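Local coordinates for uncharacterized protein (Pyrococcus horikoshii, PDB 2P8T) that is of unknown function but may bind ATP and may have aminoacyl-tRNA ligase activity, at residues E18-V23 with R52-L57. Sequence-based numbering, arbitrary orientation.
Sequences EDVLAV and RKLSHL
Leu54 meets Val23 and Val20 in the interior of a small N-terminal domain whose sequence family and three helices are consistent with a helix-turn-helix fold, a compact example of how one branched side chain can join two helices. Residues 18-23 belong to the first helix of this domain, 17-26, and residues 52-57 take in the last turn of the third, 44-56, and the residue after it; helix 33-40 lies between them in sequence. The backbones stay well apart, with the CA atoms of Val20 and Leu54, the nearest pair, separated by 8.6 Å, and the gap is spanned by side chains alone.

All the contact is apolar. Val23 and Leu54 meet tip to tip, and CD1 of Leu54 comes within 3.7 Å of CG1 of Val23, ordinary van der Waals distance. The other methyl of the leucine fork, CD2, turns to Val20 one helical turn earlier and lies a looser 4.5 Å from its CG1. The fork thus divides its two methyls between two valines three residues apart on the same helix face. All three residues are buried, and the segments bury 101 Å² between them, both sides summed. The valines also pack on Leu50, one turn before Leu54, and Val23 on Ile36 and Leu40 of helix 33-40.

The polar side chains of the first helix point to other partners. Asp19 forms a salt bridge with Lys177 and Glu18 a hydrogen bond with His181, tying the first helix to helix 172-187, while the carbonyl of Leu57 accepts a bond from Lys72 just past the end of the third helix.

Rotation about the CA-CB bond of Val23 sets the closer touch: CG1 stands anti to the backbone N (chi1 163°), beside the carbonyl carbon, and this is the methyl that meets CD1 of Leu54.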
loop_
_atom_site.group_PDB
_atom_site.type_symbol
_atom_site.label_atom_id
_atom_site.label_comp_id
_atom_site.label_asym_id
_atom_site.label_seq_id
_atom_site.Cartn_x
_atom_site.Cartn_y
_atom_site.Cartn_z
ATOM N N GLU A 18 2.860 8.574 -2.594
ATOM C CA GLU A 18 1.924 7.482 -2.374
ATOM C C GLU A 18 1.279 7.097 -3.688
ATOM O O GLU A 18 1.012 5.934 -3.916
ATOM C CB GLU A 18 0.855 7.845 -1.327
ATOM C CG GLU A 18 1.387 7.893 0.103
ATOM C CD GLU A 18 1.973 9.229 0.497
ATOM O OE1 GLU A 18 1.906 10.175 -0.321
ATOM O OE2 GLU A 18 2.487 9.337 1.637
ATOM N N ASP A 19 1.028 8.083 -4.559
ATOM C CA ASP A 19 0.513 7.794 -5.890
ATOM C C ASP A 19 1.555 7.037 -6.725
ATOM O O ASP A 19 1.204 6.122 -7.455
ATOM C CB ASP A 19 0.105 9.086 -6.626
ATOM C CG ASP A 19 -1.023 9.837 -5.934
ATOM O OD1 ASP A 19 -2.025 9.200 -5.499
ATOM O OD2 ASP A 19 -0.911 11.078 -5.840
ATOM N N VAL A 20 2.823 7.431 -6.631
ATOM C CA VAL A 20 3.911 6.736 -7.347
ATOM C C VAL A 20 3.926 5.293 -6.864
ATOM O O VAL A 20 3.825 4.362 -7.679
ATOM C CB VAL A 20 5.295 7.380 -7.113
ATOM C CG1 VAL A 20 6.423 6.582 -7.822
ATOM C CG2 VAL A 20 5.304 8.866 -7.546
ATOM N N LEU A 21 3.983 5.107 -5.544
ATOM C CA LEU A 21 4.015 3.737 -4.997
ATOM C C LEU A 21 2.807 2.918 -5.441
ATOM O O LEU A 21 2.959 1.767 -5.857
ATOM C CB LEU A 21 4.161 3.732 -3.472
ATOM C CG LEU A 21 5.457 4.310 -2.887
ATOM C CD1 LEU A 21 5.311 4.675 -1.420
ATOM C CD2 LEU A 21 6.612 3.351 -3.116
ATOM N N ALA A 22 1.611 3.522 -5.393
ATOM C CA ALA A 22 0.388 2.863 -5.837
ATOM C C ALA A 22 0.451 2.381 -7.282
ATOM O O ALA A 22 0.053 1.250 -7.574
ATOM C CB ALA A 22 -0.841 3.759 -5.620
ATOM N N VAL A 23 0.937 3.234 -8.185
ATOM C CA VAL A 23 1.020 2.859 -9.601
ATOM C C VAL A 23 1.922 1.630 -9.780
ATOM O O VAL A 23 1.580 0.703 -10.501
ATOM C CB VAL A 23 1.512 4.052 -10.490
ATOM C CG1 VAL A 23 2.002 3.560 -11.846
ATOM C CG2 VAL A 23 0.414 5.090 -10.629
ATOM N N ARG A 52 3.777 10.116 -17.590
ATOM C CA ARG A 52 4.859 10.697 -18.373
ATOM C C ARG A 52 6.168 10.734 -17.606
ATOM O O ARG A 52 7.207 10.387 -18.159
ATOM C CB ARG A 52 4.490 12.061 -18.956
ATOM C CG ARG A 52 3.948 11.991 -20.384
ATOM C CD ARG A 52 3.388 10.608 -20.725
ATOM N NE ARG A 52 2.205 10.651 -21.580
ATOM C CZ ARG A 52 0.971 10.422 -21.143
ATOM N NH1 ARG A 52 0.763 10.147 -19.861
ATOM N NH2 ARG A 52 -0.051 10.475 -21.991
ATOM N N LYS A 53 6.141 11.122 -16.328
ATOM C CA LYS A 53 7.378 11.119 -15.562
ATOM C C LYS A 53 7.927 9.704 -15.462
ATOM O O LYS A 53 9.121 9.497 -15.643
ATOM C CB LYS A 53 7.194 11.712 -14.155
ATOM C CG LYS A 53 8.512 11.942 -13.421
ATOM C CD LYS A 53 9.295 13.100 -14.028
ATOM C CE LYS A 53 10.575 13.351 -13.243
ATOM N NZ LYS A 53 11.279 14.531 -13.828
ATOM N N LEU A 54 7.049 8.742 -15.181
ATOM C CA LEU A 54 7.491 7.334 -15.128
ATOM C C LEU A 54 8.100 6.897 -16.458
ATOM O O LEU A 54 9.146 6.246 -16.465
ATOM C CB LEU A 54 6.344 6.414 -14.716
ATOM C CG LEU A 54 5.888 6.578 -13.271
ATOM C CD1 LEU A 54 4.645 5.763 -13.065
ATOM C CD2 LEU A 54 6.980 6.164 -12.266
ATOM N N SER A 55 7.512 7.340 -17.574
ATOM C CA SER A 55 8.083 7.043 -18.906
ATOM C C SER A 55 9.474 7.661 -19.138
ATOM O O SER A 55 10.388 6.998 -19.639
ATOM C CB SER A 55 7.122 7.489 -20.030
ATOM O OG SER A 55 7.651 7.072 -21.293
ATOM N N HIS A 56 9.637 8.934 -18.755
ATOM C CA HIS A 56 10.901 9.632 -18.924
ATOM C C HIS A 56 11.988 8.941 -18.140
ATOM O O HIS A 56 13.118 8.812 -18.614
ATOM C CB HIS A 56 10.794 11.111 -18.490
ATOM C CG HIS A 56 9.805 11.888 -19.296
ATOM N ND1 HIS A 56 9.287 13.097 -18.877
ATOM C CD2 HIS A 56 9.183 11.594 -20.460
ATOM C CE1 HIS A 56 8.404 13.524 -19.762
ATOM N NE2 HIS A 56 8.316 12.628 -20.732
ATOM N N LEU A 57 11.618 8.446 -16.963
ATOM C CA LEU A 57 12.558 7.803 -16.069
ATOM C C LEU A 57 12.791 6.317 -16.402
ATOM O O LEU A 57 13.512 5.632 -15.680
ATOM C CB LEU A 57 12.073 7.971 -14.625
ATOM C CG LEU A 57 12.328 9.370 -14.046
ATOM C CD1 LEU A 57 11.657 9.442 -12.703
ATOM C CD2 LEU A 57 13.815 9.681 -13.927
#